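Local coordinates for protein xylulokinase (Brucella ovis, PDB 5VM1) that probably phosphorylates D-xylulose with ATP to give D-xylulose 5-phosphate and ADP, as a member of the FGGY family of carbohydrate kinases, at residues 125-131 with 276-280; 248-254 with 288-292; 257-263 with 396-402; 267-273 with 295-301; 281-285 with 345-349. All coordinates share one frame; numbering follows the deposited sequence.

Helix 122-128 and the turn behind it, in the N-terminal half, reach 145 residues ahead in interaction 1 to meet the loop after strand 267-273. Interaction 2 crosses that span, carrying the end of helix 243-251 onto the loop between strands 285-288 and 295-301. Interaction 3 pairs strands 259-263 and 399-402, and the long loop it closes contains both interactions 4 and 5. Interaction 4 pairs strands 267-273 and 295-301 of the same mixed sheet; interaction 5 crosses it and ties the approach to edge strand 285-288 to the loop 345-349. Interactions 1 and 5 follow in series and touch through Asn-130, Ile-131, Ala-283 and His-285.

Interaction 1 (125-131 with 276-280); sequences RAITGNI and YQPKP
Gly-129 O is bridged to Lys-279 N by one water, which donates to the carbonyl oxygen at 2.7 Å from Gly-129 O and accepts from the backbone N-H of Lys-279. No direct hydrogen bond joins the two segments, so this water is their polar link. Around the same oxygen lies the Pro-280 ring, with CD 3.5 Å from Gly-129 O and CB and CG a little farther off.

Gly-129 itself, the first residue past helix 122-128, takes a positive phi of 72°. Without a side chain on that side, the backbone lets Tyr-276 come in close: OH sits 3.0 Å from Gly-129 CA, which lies at the ring edge, and Pro-278 CB packs 3.7 Å from the same CA. Within the 276-280 loop, Pro-278 CD lies over the centre of one face of the Tyr-276 ring. The turn is an ST turn: Thr-128 OG1 accepts from Asn-130 N at 3.0 Å, besides bonding to Phe-124 O. Here a helix end in the N-terminal half of the FGGY kinase meets a loop of the C-terminal half.

Arg-125 works from the preceding helical turn. Its CB lies 3.9 Å from Pro-280 CG, and a chain bent at chi2 and chi3 folds the guanidinium back until one face rests over Pro-280 CB, while NH2 keeps a salt bridge to Asp-119. On the far end of the turn, Ile-131 CD1 reaches Pro-280 O at 3.8 Å. Asn-130 OD1 accepts from Ala-286 N, outside the contact.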
# COMPACT_ATOMS: atom_id res chain seq x y z
N ARG A 125 17.43 -10.31 2.59
CA ARG A 125 17.39 -8.93 3.09
C ARG A 125 18.51 -8.08 2.51
O ARG A 125 18.35 -6.86 2.38
CB ARG A 125 17.43 -8.81 4.60
CG ARG A 125 18.64 -9.32 5.26
CD ARG A 125 18.13 -10.35 6.20
NE ARG A 125 16.72 -10.57 5.90
CZ ARG A 125 15.74 -10.23 6.70
NH1 ARG A 125 16.03 -9.67 7.86
NH2 ARG A 125 14.50 -10.45 6.33
N ALA A 126 19.66 -8.70 2.21
CA ALA A 126 20.76 -7.94 1.64
C ALA A 126 20.39 -7.43 0.25
O ALA A 126 20.66 -6.27 -0.08
CB ALA A 126 22.00 -8.81 1.61
N ILE A 127 19.74 -8.25 -0.56
CA ILE A 127 19.42 -7.85 -1.93
C ILE A 127 18.08 -7.11 -2.02
O ILE A 127 17.96 -6.12 -2.75
CB ILE A 127 19.46 -9.09 -2.86
CG1 ILE A 127 20.88 -9.68 -2.84
CG2 ILE A 127 19.08 -8.71 -4.27
CD1 ILE A 127 21.10 -10.89 -3.76
N THR A 128 17.05 -7.53 -1.28
CA THR A 128 15.78 -6.81 -1.35
C THR A 128 15.66 -5.69 -0.32
O THR A 128 14.85 -4.78 -0.53
CB THR A 128 14.58 -7.75 -1.12
OG1 THR A 128 14.48 -8.05 0.28
CG2 THR A 128 14.67 -9.04 -1.91
N GLY A 129 16.41 -5.75 0.78
CA GLY A 129 16.23 -4.82 1.88
C GLY A 129 14.98 -5.02 2.71
O GLY A 129 14.65 -4.15 3.52
N ASN A 130 14.27 -6.13 2.54
CA ASN A 130 12.99 -6.35 3.22
C ASN A 130 12.91 -7.76 3.81
O ASN A 130 13.57 -8.70 3.35
CB ASN A 130 11.79 -6.13 2.27
CG ASN A 130 11.74 -4.72 1.69
OD1 ASN A 130 11.34 -3.79 2.37
ND2 ASN A 130 12.11 -4.57 0.41
N ILE A 131 12.08 -7.88 4.83
CA ILE A 131 11.68 -9.19 5.33
C ILE A 131 10.88 -9.91 4.25
O ILE A 131 10.13 -9.29 3.48
CB ILE A 131 10.85 -9.01 6.61
CG1 ILE A 131 11.73 -8.46 7.74
CG2 ILE A 131 10.15 -10.32 7.01
CD1 ILE A 131 10.96 -8.03 8.98
N TYR A 276 18.03 4.50 -1.66
CA TYR A 276 17.60 3.22 -1.11
C TYR A 276 18.08 3.11 0.33
O TYR A 276 19.29 3.09 0.59
CB TYR A 276 18.12 2.08 -1.97
CG TYR A 276 18.02 0.70 -1.37
CD1 TYR A 276 16.79 0.11 -1.06
CD2 TYR A 276 19.18 -0.02 -1.12
CE1 TYR A 276 16.75 -1.18 -0.53
CE2 TYR A 276 19.15 -1.26 -0.59
CZ TYR A 276 17.95 -1.85 -0.30
OH TYR A 276 18.02 -3.10 0.24
N GLN A 277 17.14 3.02 1.26
CA GLN A 277 17.42 3.15 2.69
C GLN A 277 16.76 2.00 3.46
O GLN A 277 15.80 2.19 4.20
CB GLN A 277 16.92 4.50 3.19
CG GLN A 277 17.39 5.64 2.33
CD GLN A 277 16.87 6.97 2.78
OE1 GLN A 277 16.75 7.91 1.99
NE2 GLN A 277 16.57 7.07 4.07
N PRO A 278 17.30 0.79 3.33
CA PRO A 278 16.68 -0.35 3.99
C PRO A 278 16.94 -0.37 5.49
O PRO A 278 17.95 0.11 6.00
CB PRO A 278 17.36 -1.55 3.31
CG PRO A 278 18.72 -1.04 2.99
CD PRO A 278 18.51 0.40 2.57
N LYS A 279 16.02 -1.00 6.19
CA LYS A 279 16.19 -1.24 7.61
C LYS A 279 15.33 -2.44 7.99
O LYS A 279 14.43 -2.31 8.82
CB LYS A 279 15.80 -0.01 8.42
CG LYS A 279 16.44 0.08 9.82
CD LYS A 279 17.92 0.16 9.68
CE LYS A 279 18.59 0.86 10.83
NZ LYS A 279 19.96 1.25 10.38
N PRO A 280 15.57 -3.61 7.41
CA PRO A 280 14.73 -4.77 7.77
C PRO A 280 14.91 -5.21 9.20
O PRO A 280 14.07 -5.95 9.71
CB PRO A 280 15.18 -5.87 6.78
CG PRO A 280 16.58 -5.48 6.41
CD PRO A 280 16.62 -3.96 6.43
O HOH W 1 14.02 -1.84 4.73

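Interaction 2 (248-254 with 288-292); sequences ACGMGTV and CHALP
His-289 swings its ring toward the end of helix 243-251 because chi1, at -150°, sets CG roughly opposite the backbone N, and chi2 of -35° then turns NE2 to Thr-253. Cys-249 and Val-254 answer with SG and CG1 placed beside their own backbone N. In this FGGY kinase, whose halves belong to the actin-like ATPase clan, the helix opens with Asp-243, the predicted proton acceptor; the contact lies at its other end, where Gly-252 takes a positive phi and Thr-253 centres an inverse gamma turn.

That turn presents its carbonyl to the imidazole. NE2 of His-289 donates to Thr-253 O over 3.0 Å, nearly straight at 170° and with the oxygen in the ring plane. At the other nitrogen, ND1 of His-289 accepts from Ala-290 N at 2.7 Å. Both ring nitrogens are thus used, which fixes the rotation of the ring and is consistent with a neutral histidine protonated at NE2. Phe-270, from strand 267-273, meets this ring edge-to-face.

Apolar groups fill in around the bond. Ala-248 CB lies 3.9 Å from His-289 CE1, and the Val-254 side chain crosses that of His-289 at about a right angle, with CG1 nearest the ring nitrogen NE2. Leu-291 CD1 touches Val-254 CB, also with the side chains crossed, and helix 433-446 adds Leu-440 beside Leu-291. Cys-249 SG approaches the His-289 ring obliquely, with its nearest neighbour across the contact being Ala-290 CB at 3.8 Å.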
# COMPACT_ATOMS: atom_id res chain seq x y z
N ALA A 248 0.79 7.32 -3.18
CA ALA A 248 1.72 8.40 -2.85
C ALA A 248 1.89 9.38 -4.01
O ALA A 248 2.00 10.59 -3.79
CB ALA A 248 3.07 7.82 -2.45
N CYS A 249 1.90 8.88 -5.26
CA CYS A 249 1.91 9.78 -6.42
C CYS A 249 0.63 10.60 -6.49
O CYS A 249 0.66 11.77 -6.85
CB CYS A 249 2.06 9.00 -7.72
SG CYS A 249 3.69 8.33 -8.04
N GLY A 250 -0.50 10.00 -6.12
CA GLY A 250 -1.73 10.77 -6.06
C GLY A 250 -1.70 11.84 -4.98
O GLY A 250 -2.33 12.89 -5.13
N MET A 251 -0.97 11.59 -3.90
CA MET A 251 -0.93 12.49 -2.76
C MET A 251 0.18 13.52 -2.84
O MET A 251 0.19 14.44 -2.01
CB MET A 251 -0.72 11.69 -1.48
CG MET A 251 -1.23 12.42 -0.27
SD MET A 251 -2.89 11.83 -0.04
CE MET A 251 -2.42 10.08 0.13
N GLY A 252 1.10 13.41 -3.79
CA GLY A 252 2.26 14.28 -3.82
C GLY A 252 3.39 13.85 -2.90
O GLY A 252 4.31 14.65 -2.66
N THR A 253 3.36 12.63 -2.39
CA THR A 253 4.40 12.16 -1.48
C THR A 253 5.53 11.49 -2.27
O THR A 253 5.65 10.28 -2.34
CB THR A 253 3.80 11.22 -0.45
OG1 THR A 253 2.59 11.79 0.04
CG2 THR A 253 4.76 11.04 0.68
N VAL A 254 6.35 12.33 -2.90
CA VAL A 254 7.42 11.83 -3.76
C VAL A 254 8.76 12.49 -3.44
O VAL A 254 9.81 12.00 -3.88
CB VAL A 254 7.04 12.02 -5.24
CG1 VAL A 254 5.80 11.23 -5.57
CG2 VAL A 254 6.80 13.48 -5.52
N CYS A 288 11.34 0.58 -4.16
CA CYS A 288 11.43 1.62 -5.18
C CYS A 288 10.12 2.40 -5.24
O CYS A 288 9.04 1.86 -5.00
CB CYS A 288 11.71 1.02 -6.56
SG CYS A 288 13.17 -0.04 -6.67
N HIS A 289 10.23 3.68 -5.55
CA HIS A 289 9.06 4.50 -5.82
C HIS A 289 8.67 4.37 -7.29
O HIS A 289 9.31 3.65 -8.06
CB HIS A 289 9.32 5.95 -5.46
CG HIS A 289 8.10 6.70 -5.03
ND1 HIS A 289 6.85 6.47 -5.57
CD2 HIS A 289 7.94 7.72 -4.15
CE1 HIS A 289 5.98 7.30 -5.03
NE2 HIS A 289 6.62 8.08 -4.18
N ALA A 290 7.60 5.03 -7.69
CA ALA A 290 7.22 5.01 -9.10
C ALA A 290 8.05 5.96 -9.92
O ALA A 290 7.92 5.96 -11.15
CB ALA A 290 5.75 5.36 -9.28
N LEU A 291 8.87 6.79 -9.29
CA LEU A 291 9.61 7.76 -10.07
C LEU A 291 11.06 7.33 -10.17
O LEU A 291 11.58 6.66 -9.28
CB LEU A 291 9.51 9.16 -9.47
CG LEU A 291 8.07 9.59 -9.14
CD1 LEU A 291 7.99 11.06 -8.81
CD2 LEU A 291 7.12 9.25 -10.26
N PRO A 292 11.74 7.69 -11.24
CA PRO A 292 13.12 7.24 -11.40
C PRO A 292 13.99 7.81 -10.29
O PRO A 292 13.68 8.84 -9.70
CB PRO A 292 13.51 7.75 -12.78
CG PRO A 292 12.51 8.77 -13.11
CD PRO A 292 11.25 8.44 -12.41

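Interaction 3 (257-263 with 396-402); sequences GHAFVSL and ITSLTAV
Ala-259 and Leu-399 open a run of four parallel bridges that continues to Ser-262 and Val-402, inside the central sheet of the C-terminal half. Backbone hydrogen bonds come first: Thr-400 N gives to Ala-259 O, Val-261 N to Thr-400 O at 2.8 Å, Val-402 N to Val-261 O, and Leu-263 N to Val-402 O. As in any parallel pair, each strand bonds through alternate residues. Four CA-H...O contacts run between them, such as Ala-401 CA to Val-261 O at 3.4 Å. The strand directions diverge by 27°, the twist of the sheet.

Apolar packing splits over two faces. On the face of Ala-259, Val-261, Leu-399 and Ala-401, Leu-399 spreads its methyls along the neighbour: CD1 lies 3.5 Å from Ala-259 CB, and CD2 3.8 Å from Val-261 CG1. Ile-396 CD1 also reaches Ala-259 CB. Helices 367-390 and 409-419 cover this side through Ile-382 and Leu-412.

On the other face Val-402 CG2 meets Ser-262 CB at 4.0 Å, while the Phe-260 ring leads off toward Phe-270. Main-chain bonding therefore sets the register, and the side chains that meet on the helix-covered face are all apolar.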
# COMPACT_ATOMS: atom_id res chain seq x y z
N GLY A 257 11.62 13.03 2.67
CA GLY A 257 11.11 13.52 3.93
C GLY A 257 9.63 13.80 3.96
O GLY A 257 9.10 14.11 5.04
N HIS A 258 8.97 13.75 2.80
CA HIS A 258 7.52 13.88 2.73
C HIS A 258 6.87 12.54 3.05
O HIS A 258 7.29 11.50 2.55
CB HIS A 258 7.10 14.37 1.36
CG HIS A 258 7.35 15.83 1.15
ND1 HIS A 258 6.34 16.72 0.87
CD2 HIS A 258 8.49 16.55 1.21
CE1 HIS A 258 6.85 17.93 0.75
NE2 HIS A 258 8.15 17.86 0.95
N ALA A 259 5.83 12.58 3.88
CA ALA A 259 5.23 11.35 4.37
C ALA A 259 3.72 11.47 4.49
O ALA A 259 3.16 12.55 4.69
CB ALA A 259 5.84 10.96 5.73
N PHE A 260 3.05 10.34 4.33
CA PHE A 260 1.65 10.25 4.67
C PHE A 260 1.43 9.09 5.63
O PHE A 260 2.11 8.06 5.56
CB PHE A 260 0.74 10.11 3.43
CG PHE A 260 0.76 8.74 2.77
CD1 PHE A 260 0.13 7.65 3.36
CD2 PHE A 260 1.29 8.58 1.49
CE1 PHE A 260 0.13 6.40 2.73
CE2 PHE A 260 1.27 7.34 0.85
CZ PHE A 260 0.69 6.25 1.47
N VAL A 261 0.45 9.25 6.50
CA VAL A 261 0.00 8.19 7.40
C VAL A 261 -1.43 7.84 7.03
O VAL A 261 -2.29 8.72 6.89
CB VAL A 261 0.11 8.60 8.89
CG1 VAL A 261 -0.65 9.90 9.17
CG2 VAL A 261 -0.35 7.44 9.79
N SER A 262 -1.68 6.56 6.85
CA SER A 262 -2.97 6.03 6.44
C SER A 262 -3.62 5.31 7.61
O SER A 262 -3.11 4.29 8.08
CB SER A 262 -2.79 5.10 5.25
OG SER A 262 -3.99 4.42 4.99
N LEU A 263 -4.73 5.85 8.11
CA LEU A 263 -5.44 5.22 9.21
C LEU A 263 -6.52 4.30 8.66
O LEU A 263 -7.70 4.43 8.97
CB LEU A 263 -6.03 6.25 10.16
CG LEU A 263 -4.93 7.07 10.83
CD1 LEU A 263 -5.54 8.20 11.60
CD2 LEU A 263 -4.06 6.22 11.73
N ILE A 396 11.10 12.94 9.14
CA ILE A 396 9.76 13.31 8.69
C ILE A 396 9.43 14.71 9.23
O ILE A 396 9.31 14.91 10.44
CB ILE A 396 8.73 12.27 9.14
CG1 ILE A 396 8.90 10.99 8.31
CG2 ILE A 396 7.31 12.80 9.00
CD1 ILE A 396 7.84 9.92 8.59
N THR A 397 9.30 15.68 8.33
CA THR A 397 9.01 17.05 8.75
C THR A 397 7.51 17.32 8.80
O THR A 397 6.96 17.67 9.85
CB THR A 397 9.68 18.06 7.80
OG1 THR A 397 9.27 17.80 6.45
CG2 THR A 397 11.19 17.98 7.91
N SER A 398 6.85 17.15 7.66
CA SER A 398 5.41 17.30 7.55
C SER A 398 4.78 15.96 7.19
O SER A 398 5.32 15.19 6.39
CB SER A 398 5.06 18.38 6.52
OG SER A 398 5.47 17.98 5.21
N LEU A 399 3.61 15.72 7.76
CA LEU A 399 2.88 14.48 7.61
C LEU A 399 1.47 14.78 7.11
O LEU A 399 0.83 15.74 7.55
CB LEU A 399 2.85 13.74 8.96
CG LEU A 399 2.36 12.30 8.95
CD1 LEU A 399 3.12 11.43 7.94
CD2 LEU A 399 2.45 11.73 10.34
N THR A 400 0.99 13.98 6.16
CA THR A 400 -0.35 14.11 5.59
C THR A 400 -1.17 12.87 5.92
O THR A 400 -0.68 11.75 5.77
CB THR A 400 -0.25 14.29 4.10
OG1 THR A 400 0.69 15.35 3.84
CG2 THR A 400 -1.59 14.62 3.52
N ALA A 401 -2.43 13.06 6.36
CA ALA A 401 -3.26 11.96 6.87
C ALA A 401 -4.41 11.60 5.94
O ALA A 401 -5.17 12.48 5.51
CB ALA A 401 -3.81 12.28 8.26
N VAL A 402 -4.56 10.30 5.65
CA VAL A 402 -5.66 9.77 4.86
C VAL A 402 -6.17 8.49 5.52
O VAL A 402 -5.64 8.03 6.53
CB VAL A 402 -5.26 9.48 3.40
CG1 VAL A 402 -4.76 10.77 2.76
CG2 VAL A 402 -4.25 8.31 3.29

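Interaction 4 (267-273 with 295-301); sequences GVLFAAN and WHQMGVI
Phe-270 and His-296 make the aromatic contact, an offset stack with centroids 4.0 Å apart and planes at 16°. Phe-270 CE2 lies over the centre of the imidazole. The histidine reaches there with chi1 at 78°, which puts CG between its own backbone N and carbonyl carbon; ND1 gives a weak bond to Gln-297 O. Ala-248 of helix 243-251 also touches the Phe-270 side chain.

Backbone bonding is regular antiparallel pairing, with hydrogen-bonded pairs from Gly-267 with Ile-301 to Asn-273 with Trp-295. Each of the four pairs has two N-H...O bonds, among them Gln-297 N to Ala-271 O at 2.7 Å. These strands lie in the mixed sheet of the C-terminal half of this actin-like kinase, flanked by strands 259-263 and 285-288.

Among polar side chains, Asn-273 ND2 donates to Gln-297 OE1 at 3.3 Å. The amide planes are 85° apart, and the donor stands above the acceptor's carbonyl plane. Gln-297 OE1 also accepts from Thr-394 OG1.

Apolar contacts centre on Met-298, whose CG lies 3.9 Å from Val-268 CG1 and 4.2 Å from Phe-270 CD2. The Met-298 side chain is about 5 Å from that of Met-87, a predicted substrate-binding residue.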
# COMPACT_ATOMS: atom_id res chain seq x y z
N GLY A 267 -2.49 0.40 9.72
CA GLY A 267 -1.84 1.70 9.59
C GLY A 267 -0.66 1.59 8.66
O GLY A 267 0.08 0.61 8.66
N VAL A 268 -0.47 2.62 7.84
CA VAL A 268 0.72 2.69 6.99
C VAL A 268 1.33 4.07 7.12
O VAL A 268 0.64 5.08 6.97
CB VAL A 268 0.41 2.38 5.51
CG1 VAL A 268 1.62 2.64 4.68
CG2 VAL A 268 0.02 0.93 5.36
N LEU A 269 2.63 4.09 7.38
CA LEU A 269 3.42 5.32 7.38
C LEU A 269 4.32 5.23 6.15
O LEU A 269 5.18 4.35 6.08
CB LEU A 269 4.24 5.41 8.67
CG LEU A 269 5.06 6.66 8.93
CD1 LEU A 269 4.13 7.86 9.12
CD2 LEU A 269 5.94 6.47 10.14
N PHE A 270 4.09 6.10 5.17
CA PHE A 270 4.77 6.07 3.88
C PHE A 270 5.65 7.30 3.78
O PHE A 270 5.16 8.42 3.85
CB PHE A 270 3.80 6.07 2.71
CG PHE A 270 4.46 5.93 1.34
CD1 PHE A 270 5.19 6.97 0.78
CD2 PHE A 270 4.29 4.76 0.58
CE1 PHE A 270 5.77 6.84 -0.47
CE2 PHE A 270 4.86 4.62 -0.67
CZ PHE A 270 5.59 5.67 -1.20
N ALA A 271 6.94 7.08 3.57
CA ALA A 271 7.90 8.15 3.44
C ALA A 271 8.66 7.98 2.13
O ALA A 271 9.20 6.90 1.85
CB ALA A 271 8.87 8.14 4.63
N ALA A 272 8.71 9.05 1.34
CA ALA A 272 9.50 9.04 0.12
C ALA A 272 10.97 9.31 0.43
O ALA A 272 11.28 10.12 1.31
CB ALA A 272 8.96 10.06 -0.87
N ASN A 273 11.88 8.60 -0.28
CA ASN A 273 13.33 8.68 -0.08
C ASN A 273 14.10 9.07 -1.34
O ASN A 273 13.78 8.62 -2.45
CB ASN A 273 13.94 7.36 0.41
CG ASN A 273 13.32 6.83 1.70
OD1 ASN A 273 13.27 5.62 1.90
ND2 ASN A 273 12.84 7.72 2.55
N TRP A 295 13.05 6.23 -4.09
CA TRP A 295 12.68 5.08 -3.28
C TRP A 295 11.62 5.51 -2.27
O TRP A 295 11.18 6.67 -2.25
CB TRP A 295 13.89 4.50 -2.54
CG TRP A 295 14.74 3.63 -3.39
CD1 TRP A 295 14.73 2.25 -3.44
CD2 TRP A 295 15.71 4.06 -4.36
NE1 TRP A 295 15.65 1.81 -4.37
CE2 TRP A 295 16.27 2.89 -4.94
CE3 TRP A 295 16.17 5.32 -4.79
CZ2 TRP A 295 17.24 2.95 -5.92
CZ3 TRP A 295 17.13 5.37 -5.76
CH2 TRP A 295 17.67 4.20 -6.31
N HIS A 296 11.20 4.56 -1.44
CA HIS A 296 10.35 4.91 -0.30
C HIS A 296 10.45 3.87 0.80
O HIS A 296 10.76 2.70 0.56
CB HIS A 296 8.88 5.10 -0.70
CG HIS A 296 8.13 3.82 -0.90
ND1 HIS A 296 7.47 3.18 0.12
CD2 HIS A 296 7.90 3.09 -2.01
CE1 HIS A 296 6.88 2.10 -0.35
NE2 HIS A 296 7.12 2.02 -1.64
N GLN A 297 10.09 4.31 1.99
CA GLN A 297 9.97 3.46 3.16
C GLN A 297 8.49 3.28 3.53
O GLN A 297 7.64 4.12 3.24
CB GLN A 297 10.73 4.05 4.35
CG GLN A 297 12.18 3.72 4.30
CD GLN A 297 13.04 4.75 4.99
OE1 GLN A 297 12.61 5.87 5.25
NE2 GLN A 297 14.27 4.35 5.30
N MET A 298 8.21 2.17 4.21
CA MET A 298 6.85 1.87 4.61
C MET A 298 6.91 1.25 5.99
O MET A 298 7.55 0.21 6.18
CB MET A 298 6.18 0.92 3.61
CG MET A 298 4.90 1.45 3.03
SD MET A 298 3.90 0.15 2.30
CE MET A 298 4.81 -0.33 0.85
N GLY A 299 6.32 1.93 6.97
CA GLY A 299 6.09 1.34 8.28
C GLY A 299 4.66 0.83 8.32
O GLY A 299 3.73 1.53 7.91
N VAL A 300 4.50 -0.41 8.77
CA VAL A 300 3.20 -1.07 8.79
C VAL A 300 2.78 -1.34 10.22
O VAL A 300 3.47 -2.06 10.95
CB VAL A 300 3.20 -2.38 7.99
CG1 VAL A 300 1.80 -2.97 8.02
CG2 VAL A 300 3.63 -2.13 6.60
N ILE A 301 1.62 -0.82 10.60
CA ILE A 301 0.95 -1.12 11.86
C ILE A 301 -0.17 -2.10 11.57
O ILE A 301 -1.13 -1.75 10.86
CB ILE A 301 0.40 0.16 12.51
CG1 ILE A 301 1.54 1.08 12.90
CG2 ILE A 301 -0.55 -0.17 13.68
CD1 ILE A 301 1.13 2.50 12.96

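Interaction 5 (281-285 with 345-349); sequences ESAVH and ERTPY
Thr-347 meets Ala-283 through its hydroxyl, where two irregular loops come together beside edge strand 285-288 of the C-terminal sheet. Starting at CB, the first neighbour is Ala-283 O at 3.6 Å. One branch, OG1, then donates to Ala-283 O over 2.7 Å, coming in tilted 30° from the carbonyl plane. A chi1 of -50° places this hydroxyl beside its own backbone N, while CG2, anti to that N, lies 3.9 Å from both Ser-282 O and Ala-283 O. The hydroxyl also accepts from Val-300 N of strand 295-301, so a single side-chain oxygen connects this loop to both the strand and the 281-285 segment.

Ala-283 has left-handed backbone angles, and its CB is directed at the partner loop, 3.6 Å from Arg-346 O. The peptide bond between Thr-347 and Pro-348 is cis. Just beyond it, Pro-348 CA makes a CA-H...O contact with Ser-282 O, and Pro-348 CB lies 3.5 Å from that same oxygen. Helix 367-390 backs this part of the contact, with Ala-388 touching both Val-284 and Thr-347.

Arg-346 carries the contact on toward His-285. Extended chi1 and chi2 bring its CD to 3.9 Å from His-285 NE2, and the bend at chi3 then turns the guanidinium. The guanidinium and imidazole planes are 77° apart; Arg-346 also makes a cation-pi contact with Phe-133. Its NH2 lies at the edge of the His-285 ring, near the ring plane and 3.8 Å from NE2.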
# COMPACT_ATOMS: atom_id res chain seq x y z
N GLU A 281 16.00 -4.80 9.86
CA GLU A 281 16.23 -5.15 11.25
C GLU A 281 15.16 -4.55 12.15
O GLU A 281 14.85 -5.11 13.20
CB GLU A 281 17.62 -4.70 11.69
CG GLU A 281 18.66 -4.92 10.62
CD GLU A 281 18.88 -3.68 9.77
OE1 GLU A 281 19.01 -2.59 10.36
OE2 GLU A 281 18.88 -3.79 8.52
N SER A 282 14.62 -3.39 11.78
CA SER A 282 13.50 -2.77 12.47
C SER A 282 12.17 -3.00 11.75
O SER A 282 11.20 -2.29 12.01
CB SER A 282 13.74 -1.27 12.62
OG SER A 282 15.11 -0.98 12.73
N ALA A 283 12.14 -3.96 10.81
CA ALA A 283 10.92 -4.38 10.13
C ALA A 283 10.23 -3.21 9.42
O ALA A 283 9.00 -3.13 9.39
CB ALA A 283 9.96 -5.08 11.08
N VAL A 284 11.01 -2.29 8.83
CA VAL A 284 10.43 -1.32 7.91
C VAL A 284 10.61 -1.86 6.49
O VAL A 284 11.55 -2.63 6.22
CB VAL A 284 11.02 0.11 8.03
CG1 VAL A 284 11.53 0.41 9.43
CG2 VAL A 284 12.07 0.34 6.98
N HIS A 285 9.66 -1.57 5.62
CA HIS A 285 9.80 -1.90 4.20
C HIS A 285 10.50 -0.76 3.46
O HIS A 285 10.27 0.42 3.75
CB HIS A 285 8.43 -2.19 3.57
CG HIS A 285 7.84 -3.47 4.06
ND1 HIS A 285 8.45 -4.69 3.89
CD2 HIS A 285 6.74 -3.71 4.81
CE1 HIS A 285 7.73 -5.63 4.46
NE2 HIS A 285 6.69 -5.06 5.04
N GLU A 345 2.47 -7.61 15.81
CA GLU A 345 2.86 -6.32 15.27
C GLU A 345 3.97 -6.52 14.25
O GLU A 345 4.80 -7.43 14.39
CB GLU A 345 3.33 -5.31 16.34
CG GLU A 345 3.57 -3.90 15.76
CD GLU A 345 2.32 -3.31 15.13
OE1 GLU A 345 1.80 -3.87 14.13
OE2 GLU A 345 1.84 -2.27 15.63
N ARG A 346 3.97 -5.67 13.22
CA ARG A 346 5.03 -5.69 12.21
C ARG A 346 6.11 -4.67 12.58
O ARG A 346 7.07 -5.02 13.27
CB ARG A 346 4.43 -5.46 10.80
CG ARG A 346 5.43 -5.67 9.67
CD ARG A 346 4.79 -5.94 8.31
NE ARG A 346 4.16 -7.26 8.28
CZ ARG A 346 3.60 -7.81 7.20
NH1 ARG A 346 3.05 -9.01 7.30
NH2 ARG A 346 3.63 -7.18 6.02
N THR A 347 5.96 -3.41 12.17
CA THR A 347 6.97 -2.40 12.48
C THR A 347 6.82 -1.92 13.92
O THR A 347 5.75 -1.44 14.29
CB THR A 347 6.85 -1.22 11.52
OG1 THR A 347 6.80 -1.69 10.17
CG2 THR A 347 7.96 -0.15 11.74
N PRO A 348 7.88 -1.98 14.75
CA PRO A 348 9.27 -2.38 14.48
C PRO A 348 9.74 -3.74 15.03
O PRO A 348 10.93 -4.04 14.92
CB PRO A 348 10.04 -1.28 15.18
CG PRO A 348 9.22 -1.08 16.43
CD PRO A 348 7.78 -1.27 16.03
N TYR A 349 8.87 -4.58 15.56
CA TYR A 349 9.35 -5.75 16.30
C TYR A 349 9.23 -7.04 15.50
O TYR A 349 9.91 -8.02 15.83
CB TYR A 349 8.55 -5.91 17.61
CG TYR A 349 8.50 -4.69 18.50
CD1 TYR A 349 9.64 -4.18 19.13
CD2 TYR A 349 7.29 -3.99 18.67
CE1 TYR A 349 9.58 -3.04 19.94
CE2 TYR A 349 7.22 -2.86 19.47
CZ TYR A 349 8.37 -2.38 20.10
OH TYR A 349 8.30 -1.25 20.89